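Local coordinates for protein papain-like cysteine protease (Porcine reproductive and respiratory syndrome virus, PDB 3MTV) that probably cleaves the viral polyprotein as a papain-like cysteine protease, has a metal-dependent nuclease activity, and probably blocks host mRNA export and interferon signalling, at residues D5-V11 against W21-G25; K18-A22 against L45-F49; E106-A110 against Y125-R129; G134-D140 against R176-N182; G143-Q148 against H159-V163. One frame throughout, in Å; residues are numbered along the deposited sequence.

Interaction 1: residues D5-V11 against W21-G25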
# COMPACT_ATOMS: atom_id res chain seq x y z
N ASP A 5 -6.00 -7.92 -6.17
CA ASP A 5 -5.94 -8.97 -5.18
C ASP A 5 -5.10 -10.12 -5.74
O ASP A 5 -5.32 -10.54 -6.87
CB ASP A 5 -7.34 -9.49 -4.94
CG ASP A 5 -7.41 -10.55 -3.84
OD1 ASP A 5 -8.16 -10.39 -2.78
OD2 ASP A 5 -6.72 -11.57 -4.07
N ILE A 6 -4.17 -10.66 -4.96
CA ILE A 6 -3.18 -11.57 -5.49
C ILE A 6 -3.06 -12.77 -4.63
O ILE A 6 -2.12 -13.57 -4.76
CB ILE A 6 -1.79 -10.97 -5.50
CG1 ILE A 6 -1.35 -10.69 -4.04
CG2 ILE A 6 -1.72 -9.73 -6.36
CD1 ILE A 6 0.13 -10.08 -3.99
N GLY A 7 -4.01 -12.88 -3.73
CA GLY A 7 -4.15 -14.07 -2.95
C GLY A 7 -3.46 -13.96 -1.61
O GLY A 7 -2.82 -12.97 -1.32
N ARG A 8 -3.68 -15.00 -0.82
CA ARG A 8 -3.04 -15.25 0.47
C ARG A 8 -2.85 -13.95 1.23
O ARG A 8 -1.79 -13.68 1.80
CB ARG A 8 -1.75 -16.10 0.32
CG ARG A 8 -0.75 -15.41 -0.57
CD ARG A 8 -0.47 -16.15 -1.93
NE ARG A 8 -0.07 -15.17 -2.99
CZ ARG A 8 0.96 -15.32 -3.83
NH1 ARG A 8 1.70 -16.44 -3.73
NH2 ARG A 8 1.29 -14.36 -4.73
N GLY A 9 -3.90 -13.12 1.23
CA GLY A 9 -3.91 -12.05 2.21
C GLY A 9 -3.27 -10.76 1.73
O GLY A 9 -3.38 -9.79 2.37
N ALA A 10 -2.68 -10.72 0.56
CA ALA A 10 -2.14 -9.48 0.03
C ALA A 10 -2.84 -8.85 -1.19
O ALA A 10 -3.76 -9.48 -1.86
CB ALA A 10 -0.77 -9.76 -0.40
N VAL A 11 -2.28 -7.69 -1.56
CA VAL A 11 -2.70 -7.10 -2.80
C VAL A 11 -1.53 -6.40 -3.40
O VAL A 11 -0.58 -6.20 -2.71
CB VAL A 11 -3.73 -5.98 -2.54
CG1 VAL A 11 -5.01 -6.53 -2.08
CG2 VAL A 11 -3.21 -4.93 -1.55
N TRP A 21 3.69 -4.56 -2.57
CA TRP A 21 2.49 -5.23 -2.13
C TRP A 21 2.11 -4.80 -0.73
O TRP A 21 2.90 -4.23 -0.09
CB TRP A 21 2.71 -6.73 -2.14
CG TRP A 21 3.66 -7.29 -1.06
CD1 TRP A 21 5.04 -7.30 -1.12
CD2 TRP A 21 3.33 -7.93 0.18
NE1 TRP A 21 5.58 -7.91 -0.00
CE2 TRP A 21 4.57 -8.33 0.80
CE3 TRP A 21 2.14 -8.21 0.83
CZ2 TRP A 21 4.65 -8.97 2.03
CZ3 TRP A 21 2.19 -8.91 2.08
CH2 TRP A 21 3.46 -9.25 2.66
N ALA A 22 0.95 -5.20 -0.24
CA ALA A 22 0.49 -4.78 1.06
C ALA A 22 -0.54 -5.77 1.53
O ALA A 22 -1.10 -6.47 0.69
CB ALA A 22 -0.10 -3.42 0.93
N PRO A 23 -0.83 -5.82 2.85
CA PRO A 23 -1.86 -6.80 3.27
C PRO A 23 -3.26 -6.33 2.83
O PRO A 23 -3.36 -5.17 2.44
CB PRO A 23 -1.69 -6.92 4.80
CG PRO A 23 -0.40 -6.36 5.08
CD PRO A 23 -0.10 -5.29 3.99
N ARG A 24 -4.28 -7.22 2.86
CA ARG A 24 -5.49 -7.08 2.05
C ARG A 24 -6.19 -6.09 2.91
O ARG A 24 -6.46 -4.91 2.51
CB ARG A 24 -6.25 -8.42 1.92
CG ARG A 24 -7.70 -8.46 1.33
CD ARG A 24 -8.17 -9.99 1.20
NE ARG A 24 -9.64 -10.23 1.28
CZ ARG A 24 -10.50 -10.70 0.32
NH1 ARG A 24 -10.11 -11.07 -0.98
NH2 ARG A 24 -11.82 -10.82 0.67
N GLY A 25 -6.35 -6.53 4.14
CA GLY A 25 -7.35 -5.93 4.99
C GLY A 25 -8.46 -6.93 5.28
O GLY A 25 -8.28 -8.15 5.13

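Interaction 2: residues K18-A22 against L45-F49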
# COMPACT_ATOMS: atom_id res chain seq x y z
N LYS A 18 7.36 -0.37 -11.83
CA LYS A 18 7.47 -0.41 -10.37
C LYS A 18 6.22 -0.99 -9.68
O LYS A 18 5.11 -0.77 -10.11
CB LYS A 18 7.85 0.98 -9.82
CG LYS A 18 9.27 1.51 -10.19
CD LYS A 18 9.64 2.90 -9.59
CE LYS A 18 11.06 3.40 -10.09
NZ LYS A 18 11.90 4.22 -9.11
N VAL A 19 6.41 -1.67 -8.56
CA VAL A 19 5.41 -2.56 -7.99
C VAL A 19 5.56 -2.74 -6.42
O VAL A 19 6.65 -2.55 -5.87
CB VAL A 19 5.65 -3.78 -8.71
CG1 VAL A 19 5.43 -4.99 -7.86
CG2 VAL A 19 4.87 -3.71 -10.01
N SER A 20 4.48 -2.99 -5.69
CA SER A 20 4.53 -3.00 -4.24
C SER A 20 3.54 -4.02 -3.75
O SER A 20 2.59 -4.30 -4.37
CB SER A 20 4.12 -1.63 -3.67
OG SER A 20 3.39 -1.78 -2.42
N TRP A 21 3.69 -4.56 -2.57
CA TRP A 21 2.49 -5.23 -2.13
C TRP A 21 2.11 -4.80 -0.73
O TRP A 21 2.90 -4.23 -0.09
CB TRP A 21 2.71 -6.73 -2.14
CG TRP A 21 3.66 -7.29 -1.06
CD1 TRP A 21 5.04 -7.30 -1.12
CD2 TRP A 21 3.33 -7.93 0.18
NE1 TRP A 21 5.58 -7.91 -0.00
CE2 TRP A 21 4.57 -8.33 0.80
CE3 TRP A 21 2.14 -8.21 0.83
CZ2 TRP A 21 4.65 -8.97 2.03
CZ3 TRP A 21 2.19 -8.91 2.08
CH2 TRP A 21 3.46 -9.25 2.66
N ALA A 22 0.95 -5.20 -0.24
CA ALA A 22 0.49 -4.78 1.06
C ALA A 22 -0.54 -5.77 1.53
O ALA A 22 -1.10 -6.47 0.69
CB ALA A 22 -0.10 -3.42 0.93
N LEU A 45 7.59 -10.96 -6.11
CA LEU A 45 7.15 -9.96 -5.12
C LEU A 45 6.69 -10.40 -3.78
O LEU A 45 7.27 -10.09 -2.81
CB LEU A 45 5.95 -9.20 -5.59
CG LEU A 45 6.16 -7.71 -5.29
CD1 LEU A 45 4.89 -7.05 -5.11
CD2 LEU A 45 6.95 -7.56 -4.05
N HIS A 46 5.60 -11.10 -3.68
CA HIS A 46 5.09 -11.31 -2.33
C HIS A 46 5.95 -12.27 -1.63
O HIS A 46 6.12 -12.14 -0.46
CB HIS A 46 3.68 -11.81 -2.46
CG HIS A 46 3.08 -12.41 -1.25
ND1 HIS A 46 2.38 -11.67 -0.33
CD2 HIS A 46 2.98 -13.71 -0.85
CE1 HIS A 46 1.88 -12.47 0.59
NE2 HIS A 46 2.23 -13.71 0.30
N THR A 47 6.51 -13.22 -2.35
CA THR A 47 7.35 -14.24 -1.75
C THR A 47 8.68 -13.67 -1.32
O THR A 47 9.22 -13.99 -0.23
CB THR A 47 7.50 -15.48 -2.67
OG1 THR A 47 6.41 -16.37 -2.37
CG2 THR A 47 8.74 -16.23 -2.30
N SER A 48 9.23 -12.78 -2.10
CA SER A 48 10.55 -12.38 -1.68
C SER A 48 10.78 -11.02 -0.98
O SER A 48 11.75 -10.82 -0.26
CB SER A 48 11.55 -12.72 -2.79
OG SER A 48 11.00 -12.30 -3.97
N PHE A 49 9.87 -10.08 -1.10
CA PHE A 49 10.07 -8.77 -0.42
C PHE A 49 9.19 -8.44 0.75
O PHE A 49 8.32 -9.21 1.11
CB PHE A 49 9.93 -7.68 -1.40
CG PHE A 49 10.85 -7.82 -2.50
CD1 PHE A 49 10.50 -8.54 -3.61
CD2 PHE A 49 12.11 -7.29 -2.42
CE1 PHE A 49 11.38 -8.70 -4.67
CE2 PHE A 49 12.99 -7.42 -3.50
CZ PHE A 49 12.60 -8.12 -4.63

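Interaction 3: residues E106-A110 against Y125-R129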
# COMPACT_ATOMS: atom_id res chain seq x y z
N GLU A 106 33.04 -10.18 19.58
CA GLU A 106 31.84 -9.46 19.30
C GLU A 106 30.93 -10.21 18.42
O GLU A 106 29.73 -9.95 18.38
CB GLU A 106 32.11 -8.17 18.55
CG GLU A 106 32.65 -7.09 19.40
CD GLU A 106 31.73 -6.68 20.57
OE1 GLU A 106 32.27 -6.39 21.65
OE2 GLU A 106 30.50 -6.62 20.41
N ILE A 107 31.50 -11.04 17.60
CA ILE A 107 30.66 -11.54 16.53
C ILE A 107 29.91 -12.68 17.07
O ILE A 107 28.74 -12.82 16.77
CB ILE A 107 31.43 -11.99 15.31
CG1 ILE A 107 31.63 -10.84 14.38
CG2 ILE A 107 30.73 -13.08 14.56
CD1 ILE A 107 32.59 -11.29 13.33
N ARG A 108 30.64 -13.53 17.81
CA ARG A 108 30.07 -14.54 18.68
C ARG A 108 28.95 -13.88 19.47
O ARG A 108 27.82 -14.29 19.44
CB ARG A 108 31.16 -15.02 19.62
CG ARG A 108 31.18 -16.47 19.78
CD ARG A 108 31.44 -16.91 21.22
NE ARG A 108 32.86 -17.13 21.62
CZ ARG A 108 33.55 -16.25 22.36
NH1 ARG A 108 32.96 -15.06 22.72
NH2 ARG A 108 34.81 -16.53 22.73
N HIS A 109 29.24 -12.80 20.12
CA HIS A 109 28.27 -12.23 20.99
C HIS A 109 26.96 -12.05 20.29
O HIS A 109 25.94 -12.27 20.85
CB HIS A 109 28.73 -10.85 21.52
CG HIS A 109 28.18 -10.50 22.87
ND1 HIS A 109 27.73 -9.23 23.19
CD2 HIS A 109 27.99 -11.26 23.97
CE1 HIS A 109 27.28 -9.22 24.44
NE2 HIS A 109 27.41 -10.44 24.93
N ALA A 110 26.98 -11.56 19.08
CA ALA A 110 25.72 -11.21 18.46
C ALA A 110 25.03 -12.47 18.08
O ALA A 110 23.84 -12.57 18.08
CB ALA A 110 25.97 -10.43 17.33
N TYR A 125 21.90 -1.81 19.22
CA TYR A 125 22.70 -2.82 19.82
C TYR A 125 23.99 -2.52 19.24
O TYR A 125 25.02 -2.63 19.84
CB TYR A 125 22.23 -4.19 19.37
CG TYR A 125 23.24 -5.24 19.58
CD1 TYR A 125 24.21 -5.44 18.65
CD2 TYR A 125 23.27 -6.04 20.74
CE1 TYR A 125 25.20 -6.48 18.80
CE2 TYR A 125 24.30 -7.07 20.94
CZ TYR A 125 25.27 -7.26 19.96
OH TYR A 125 26.33 -8.21 20.07
N LEU A 126 23.91 -2.02 18.05
CA LEU A 126 25.12 -1.74 17.32
C LEU A 126 25.79 -0.60 17.97
O LEU A 126 26.99 -0.62 18.24
CB LEU A 126 24.74 -1.28 15.98
CG LEU A 126 25.76 -1.24 14.84
CD1 LEU A 126 26.87 -2.19 15.02
CD2 LEU A 126 25.11 -1.59 13.56
N GLN A 127 25.00 0.38 18.29
CA GLN A 127 25.55 1.57 18.87
C GLN A 127 26.22 1.21 20.17
O GLN A 127 27.29 1.68 20.55
CB GLN A 127 24.42 2.43 19.18
CG GLN A 127 24.92 3.54 19.96
CD GLN A 127 24.63 4.78 19.23
OE1 GLN A 127 23.46 5.03 18.87
NE2 GLN A 127 25.68 5.55 18.91
N ARG A 128 25.57 0.33 20.86
CA ARG A 128 25.91 0.10 22.20
C ARG A 128 27.17 -0.78 22.15
O ARG A 128 28.16 -0.55 22.91
CB ARG A 128 24.66 -0.43 22.92
CG ARG A 128 24.89 -1.01 24.22
CD ARG A 128 23.82 -2.03 24.62
NE ARG A 128 22.59 -1.39 24.29
CZ ARG A 128 21.55 -1.96 23.71
NH1 ARG A 128 21.58 -3.27 23.37
NH2 ARG A 128 20.48 -1.17 23.49
N ARG A 129 27.24 -1.70 21.19
CA ARG A 129 28.49 -2.51 21.11
C ARG A 129 29.30 -1.45 20.63
O ARG A 129 28.74 -0.41 20.40
CB ARG A 129 28.36 -3.62 20.08
CG ARG A 129 27.52 -4.71 20.70
CD ARG A 129 28.43 -5.25 21.71
NE ARG A 129 28.09 -5.11 23.10
CZ ARG A 129 28.84 -5.73 23.99
NH1 ARG A 129 29.90 -6.50 23.51
NH2 ARG A 129 28.52 -5.60 25.31

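Interaction 4: residues G134-D140 against R176-N182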
# COMPACT_ATOMS: atom_id res chain seq x y z
N GLY A 134 35.18 1.36 22.56
CA GLY A 134 35.91 2.62 22.52
C GLY A 134 35.68 3.22 21.17
O GLY A 134 36.29 4.17 20.77
N LEU A 135 34.78 2.67 20.40
CA LEU A 135 34.55 3.43 19.22
C LEU A 135 33.36 4.31 19.39
O LEU A 135 32.70 4.42 20.48
CB LEU A 135 34.38 2.56 17.99
CG LEU A 135 35.44 1.47 17.88
CD1 LEU A 135 34.94 0.24 17.23
CD2 LEU A 135 36.66 2.00 17.18
N ARG A 136 33.20 4.98 18.27
CA ARG A 136 32.31 6.08 18.02
C ARG A 136 32.15 6.31 16.51
O ARG A 136 33.12 6.23 15.73
CB ARG A 136 32.86 7.34 18.67
CG ARG A 136 33.19 8.45 17.77
CD ARG A 136 33.42 9.70 18.59
NE ARG A 136 34.50 10.62 18.18
CZ ARG A 136 35.13 11.41 19.04
NH1 ARG A 136 34.80 11.37 20.33
NH2 ARG A 136 36.08 12.24 18.62
N ALA A 137 30.91 6.56 16.06
CA ALA A 137 30.67 6.75 14.61
C ALA A 137 30.10 8.07 14.37
O ALA A 137 29.12 8.47 15.04
CB ALA A 137 29.70 5.75 14.02
N VAL A 138 30.69 8.74 13.37
CA VAL A 138 30.41 10.15 13.17
C VAL A 138 30.09 10.39 11.78
O VAL A 138 30.73 9.89 10.84
CB VAL A 138 31.59 11.09 13.42
CG1 VAL A 138 31.04 12.53 13.46
CG2 VAL A 138 32.37 10.75 14.65
N THR A 139 29.10 11.26 11.70
CA THR A 139 28.46 11.59 10.52
C THR A 139 29.45 12.43 9.80
O THR A 139 29.83 13.47 10.29
CB THR A 139 27.25 12.33 10.90
OG1 THR A 139 26.48 12.40 9.71
CG2 THR A 139 27.65 13.76 11.59
N ASP A 140 29.97 11.93 8.70
CA ASP A 140 31.08 12.61 8.08
C ASP A 140 30.71 12.75 6.65
O ASP A 140 30.75 11.80 5.84
CB ASP A 140 32.45 11.91 8.29
CG ASP A 140 33.56 12.33 7.22
OD1 ASP A 140 33.21 13.03 6.25
OD2 ASP A 140 34.79 11.93 7.34
N ARG A 176 26.64 9.34 4.93
CA ARG A 176 28.06 8.98 4.91
C ARG A 176 28.56 9.26 6.21
O ARG A 176 28.19 10.30 6.81
CB ARG A 176 28.87 9.63 3.79
CG ARG A 176 28.60 8.83 2.41
CD ARG A 176 29.57 9.17 1.26
NE ARG A 176 30.35 10.40 1.53
CZ ARG A 176 31.49 10.69 0.92
NH1 ARG A 176 31.99 9.87 0.00
NH2 ARG A 176 32.12 11.79 1.23
N ILE A 177 29.30 8.26 6.70
CA ILE A 177 30.05 8.41 7.97
C ILE A 177 31.45 7.80 8.00
O ILE A 177 31.92 7.22 7.03
CB ILE A 177 29.31 7.73 9.12
CG1 ILE A 177 28.66 6.47 8.62
CG2 ILE A 177 28.19 8.58 9.65
CD1 ILE A 177 28.79 5.35 9.55
N ARG A 178 32.05 7.90 9.17
CA ARG A 178 33.41 7.52 9.46
C ARG A 178 33.38 6.81 10.84
O ARG A 178 32.60 7.16 11.70
CB ARG A 178 34.23 8.81 9.69
CG ARG A 178 35.76 8.68 9.90
CD ARG A 178 36.39 9.91 10.58
NE ARG A 178 35.59 11.06 10.31
CZ ARG A 178 35.52 12.11 11.12
NH1 ARG A 178 36.24 12.13 12.22
NH2 ARG A 178 34.73 13.15 10.84
N VAL A 179 34.30 5.89 11.14
CA VAL A 179 34.36 5.39 12.50
C VAL A 179 35.64 5.73 13.24
O VAL A 179 36.68 5.44 12.72
CB VAL A 179 34.34 3.88 12.37
CG1 VAL A 179 34.47 3.19 13.72
CG2 VAL A 179 33.07 3.47 11.72
N GLU A 180 35.62 6.28 14.45
CA GLU A 180 36.87 6.68 15.08
C GLU A 180 36.90 6.40 16.59
O GLU A 180 35.91 6.07 17.20
CB GLU A 180 37.13 8.16 14.77
CG GLU A 180 36.36 9.17 15.69
CD GLU A 180 36.44 10.65 15.23
OE1 GLU A 180 36.99 10.83 14.10
OE2 GLU A 180 35.96 11.62 15.95
N PRO A 181 38.08 6.49 17.19
CA PRO A 181 38.12 6.22 18.61
C PRO A 181 37.40 7.31 19.31
O PRO A 181 37.55 8.47 18.89
CB PRO A 181 39.63 6.24 18.94
CG PRO A 181 40.39 5.86 17.64
CD PRO A 181 39.43 6.50 16.58
N ASN A 182 36.66 6.93 20.36
CA ASN A 182 35.71 7.80 20.99
C ASN A 182 36.45 8.26 22.17
O ASN A 182 35.93 8.16 23.29
CB ASN A 182 34.47 7.02 21.50
CG ASN A 182 33.39 7.96 21.97
OD1 ASN A 182 33.44 9.06 21.56
ND2 ASN A 182 32.47 7.57 22.85

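Interaction 5: residues G143-Q148 against H159-V163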
# COMPACT_ATOMS: atom_id res chain seq x y z
N GLY A 143 33.11 10.78 4.64
CA GLY A 143 33.37 9.44 5.08
C GLY A 143 33.39 8.42 3.97
O GLY A 143 32.90 8.72 2.83
N PRO A 144 33.99 7.24 4.31
CA PRO A 144 34.40 5.94 3.69
C PRO A 144 33.24 5.07 3.51
O PRO A 144 33.20 4.12 2.68
CB PRO A 144 35.25 5.24 4.78
CG PRO A 144 35.50 6.24 5.89
CD PRO A 144 34.48 7.36 5.71
N ILE A 145 32.29 5.36 4.38
CA ILE A 145 31.13 4.51 4.59
C ILE A 145 29.81 5.15 4.37
O ILE A 145 29.45 6.25 5.02
CB ILE A 145 30.97 3.98 6.03
CG1 ILE A 145 32.28 3.73 6.70
CG2 ILE A 145 30.44 2.60 6.00
CD1 ILE A 145 32.15 2.47 7.42
N VAL A 146 29.09 4.38 3.54
CA VAL A 146 27.71 4.61 3.21
C VAL A 146 26.75 3.82 4.00
O VAL A 146 26.77 2.55 4.04
CB VAL A 146 27.34 4.18 1.82
CG1 VAL A 146 26.47 5.21 1.29
CG2 VAL A 146 28.54 3.99 0.94
N ILE A 147 25.82 4.60 4.55
CA ILE A 147 24.63 4.01 5.11
C ILE A 147 23.51 3.92 4.09
O ILE A 147 23.24 4.91 3.40
CB ILE A 147 24.10 4.85 6.26
CG1 ILE A 147 25.19 5.12 7.28
CG2 ILE A 147 23.09 4.05 7.02
CD1 ILE A 147 25.68 3.80 7.86
N GLN A 148 22.88 2.76 3.99
CA GLN A 148 21.77 2.56 3.04
C GLN A 148 20.52 1.92 3.54
O GLN A 148 20.49 1.19 4.56
CB GLN A 148 22.19 1.74 1.84
CG GLN A 148 23.53 2.13 1.37
CD GLN A 148 23.79 1.59 0.05
OE1 GLN A 148 23.92 2.36 -0.92
NE2 GLN A 148 23.87 0.23 -0.04
N HIS A 159 21.65 -1.07 5.57
CA HIS A 159 22.80 -1.72 5.12
C HIS A 159 23.97 -0.74 5.04
O HIS A 159 23.82 0.44 4.78
CB HIS A 159 22.48 -2.34 3.81
CG HIS A 159 23.54 -3.25 3.31
ND1 HIS A 159 24.41 -2.87 2.32
CD2 HIS A 159 23.83 -4.52 3.64
CE1 HIS A 159 25.24 -3.88 2.09
NE2 HIS A 159 24.89 -4.90 2.86
N LEU A 160 25.17 -1.21 5.28
CA LEU A 160 26.19 -0.32 4.82
C LEU A 160 27.28 -1.03 3.99
O LEU A 160 27.35 -2.26 3.92
CB LEU A 160 26.70 0.48 5.99
CG LEU A 160 27.09 -0.66 6.92
CD1 LEU A 160 28.51 -1.05 6.58
CD2 LEU A 160 27.06 -0.31 8.37
N LYS A 161 28.11 -0.23 3.35
CA LYS A 161 29.02 -0.73 2.36
C LYS A 161 29.95 0.43 2.21
O LYS A 161 29.61 1.56 2.64
CB LYS A 161 28.26 -1.03 1.07
CG LYS A 161 28.01 0.17 0.13
CD LYS A 161 27.35 -0.27 -1.23
CE LYS A 161 27.55 0.75 -2.43
NZ LYS A 161 27.81 2.23 -2.15
N LEU A 162 31.12 0.19 1.62
CA LEU A 162 32.02 1.29 1.42
C LEU A 162 31.65 2.02 0.17
O LEU A 162 31.07 1.42 -0.76
CB LEU A 162 33.42 0.80 1.22
CG LEU A 162 33.87 -0.26 2.17
CD1 LEU A 162 34.74 -1.25 1.44
CD2 LEU A 162 34.62 0.53 3.16
N VAL A 163 32.09 3.28 0.14
CA VAL A 163 31.71 4.28 -0.88
C VAL A 163 31.95 3.77 -2.28
O VAL A 163 31.14 3.95 -3.20
CB VAL A 163 32.41 5.67 -0.65
CG1 VAL A 163 31.50 6.57 0.04
CG2 VAL A 163 33.77 5.54 0.17

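Interaction 1: residues D5-V11 against W21-G25
Arg-24 reaches clear across the middle strand of an antiparallel sheet to make a salt bridge with Asp-5 on the far side. Strand 10-15 lies between strand 3-7 and strand 18-23, the first three strands of this meander. Val-11 and Ala-22 form a hydrogen-bonded pair, with Val-11 N to Ala-22 O at 2.8 Å and Ala-22 N to Val-11 O at 3.1 Å. At the next position Ala-10 and Pro-23 make a non-hydrogen-bonded pair, their CA atoms 4.2 Å apart. A type I' turn from Gly-7 to Ala-10 brings the first two strands together, and an Asx turn in which Gly-7 N donates to Asp-5 OD2 leads into it. On one face Ala-10 CB touches Trp-21 CE3 at 3.5 Å. Toward the face carrying Val-11 and Ala-22, their methyls CG2 and CB meet loosely at 4.3 Å; the second subunit packs here, its Tyr-13 against Ala-22 and its His-52 against Val-11. Arg-24 starts with CG anti to its own N (chi1 168°) and stays extended to NE, which gives it the span it needs. Its NH1 then meets Asp-5 OD1 at 2.7 Å, nearly along the C-O axis, with the carboxylate and guanidinium planes 83° apart.

Interaction 2: residues K18-A22 against L45-F49
Trp-21 on strand 18-23 and His-46 in the last turn of helix 39-48 bring the two backbones closest, with 6.6 Å between their CA atoms. The helix ends here, Phe-49 being the first residue to leave helical angles, and its final turn lies against the strand face that carries Val-19 and Trp-21. The indole is the centre of the contact. With CG of Trp-21 set between its own N and carbonyl carbon (chi1 70°), the ring presents one face to the helix. His-46 comes in edge first: ND1 stands over the six-membered ring toward its rim, the centroids are 4.6 Å apart and the planes 67° apart, a T-shaped pair. Beside it, the CA-H of His-46 sits over the five-membered ring in a CH-pi contact. At the indole edge, NE1 donates a weak hydrogen bond to Phe-49 O (3.2 Å), a carbonyl just past the helix end. Leu-45 divides its methyls, CD2 touching Trp-21 CD1 at 3.5 Å and CD1 reaching Val-19 CG1, also at 3.5 Å. The helix thus covers one face of the N-terminal sheet; strands 10-15 and 54-56 flank strand 18-23, and Arg-72 and Pro-51 pack on the same indole.

Interaction 3: residues E106-A110 against Y125-R129
Arg-129 lays one face of its guanidinium against the imidazole of His-109, whose ND1 stands over that face toward its rim. The two planes are 41° apart, so this is an inclined overlap and not a parallel stack, and His-109 ND1 and Arg-129 NH1 are badly angled for a hydrogen bond. The arginine gets there by folding: with CG beside its own N (chi1 -77°) and bends at chi2 and chi3, it carries the guanidinium to the facing helix while CG rests on one face of the Tyr-125 ring. NH1 then meets the carboxylate of Glu-106 in a salt bridge. The bond from Arg-129 NH1 to Glu-106 OE1 is weak, at 3.0 Å, and the straighter approach to Glu-106 OE2 is less certain because that oxygen is crowded in the model. One turn further along helix 100-112, Ala-110 takes the hydroxyl end of Tyr-125, with CB 3.5 Å from OH. The helices run roughly antiparallel, their local axes 147° apart and 12.4 Å at closest, so long side chains bridge the gap. A neighbouring arginine would disfavour a second positive charge on His-109, an effect the carboxylate of Glu-106 probably softens.

Interaction 4: residues G134-D140 against R176-N182
Two neighbouring antiparallel strands in the five-stranded sheet of the papain-like protease domain meet here, and a salt-bridge network runs across one face of the pair. Val-138 and Arg-178 form a regular hydrogen-bonded pair, Val-138 N to Arg-178 O at 3.0 Å and Arg-178 N to Val-138 O at 2.9 Å. Further bonds follow from Glu-180 N to Arg-136 O and from Asn-182 N to Gly-134 O, the glycine that ends helix 124-131 in a Schellman motif. Arg-136, Val-138, Arg-178 and Glu-180 share a face. There Arg-136 grips one oxygen side-on: NE (2.8 Å) and NH2 (2.7 Å) both donate to Glu-180 OE2, which lies in the guanidinium plane and receives NE on its anti lone pair. The opposite flank of the guanidinium uses NH1, which bonds Asn-182 OD1 at 2.9 Å in the plane of the amide carbonyl, while Pro-181 O sits over the centre of one face. Glu-180 is extended beyond CG, and its other oxygen, OE1, is modelled implausibly close to Arg-178 NH1, so the detail of that link is doubtful. Arg-178 continues the network, with NE reaching Asp-140 OD2 at 3.2 Å, the carboxylate and guanidinium planes 76° apart. Asp-140 also accepts from His-142 N through OD1, and Glu-191 takes Arg-178 NH2. On the reverse face, Leu-135 CD2 approaches Val-179 CG1. Strand 171-181 lies between strands 135-139 and 145-150, with strand 192-193 bonding along the far edge of 135-139.

Interaction 5: residues G143-Q148 against H159-V163
The beta hairpin of strands 145-150 and 158-162 carries His-159, probably the catalytic histidine of the papain-like protease, whose side chain comes within about 3 Å, nearest atoms, of that of the likely nucleophile Cys-90. Its ladder is antiparallel. Gln-148 and His-159 form a hydrogen-bonded pair through both backbones, Gln-148 N to His-159 O at 2.6 Å and His-159 N to Gln-148 O at 2.7 Å, so both backbone polar groups of the histidine are tied to one residue. Val-146 and Lys-161 form the next such pair; Val-146 N meets Lys-161 O at 3.0 Å, and the return bond from Lys-161 N to Val-146 O is less certain. At the open end Val-163 N donates to Pro-144 O (2.9 Å). The face bearing Val-146, Gln-148, His-159 and Lys-161 is where the active-site residue sits. His-159 has CG anti to its N (chi1 -170°), and its side chain lies alongside that of Gln-148, the two pointing the same way. Lys-161 likewise runs beside Val-146, bending at chi4 so that NZ folds back over Val-146 CG2, whose methyl also touches Val-163 CG1. On the reverse face, Leu-160 packs against two isoleucines of the partner strand, its CB 3.9 Å from Ile-147 CD1 and its CD1 4.2 Å from Ile-145 CG2. Strand 158-162 is the outermost strand of the five-stranded sheet within the chain, and strand 145-150 joins it to strand 171-181, from which Phe-171 reaches the His-159 ring.

How the interactions relate
Along the chain the contacts fall into two groups on opposite sides of the molecule's centre. Interactions 1 and 2 share Trp-21 and strand 18-23, their centres 10 Å apart, and build the N-terminal sheet with its covering helix; both touch the second subunit. Interactions 3, 4 and 5 belong to the protease domain. Helix 124-131 of interaction 3 leads straight into strand 135-139 of interaction 4, and in sequence the hairpin of interaction 5 comes between the two strands of interaction 4. Those two, with centres 12 Å apart, touch through strands 145-150 and 171-181 in one sheet. Interactions 2 and 5 are about 26 Å apart between centres, so the subunit-contacting region stands well away from the protease site.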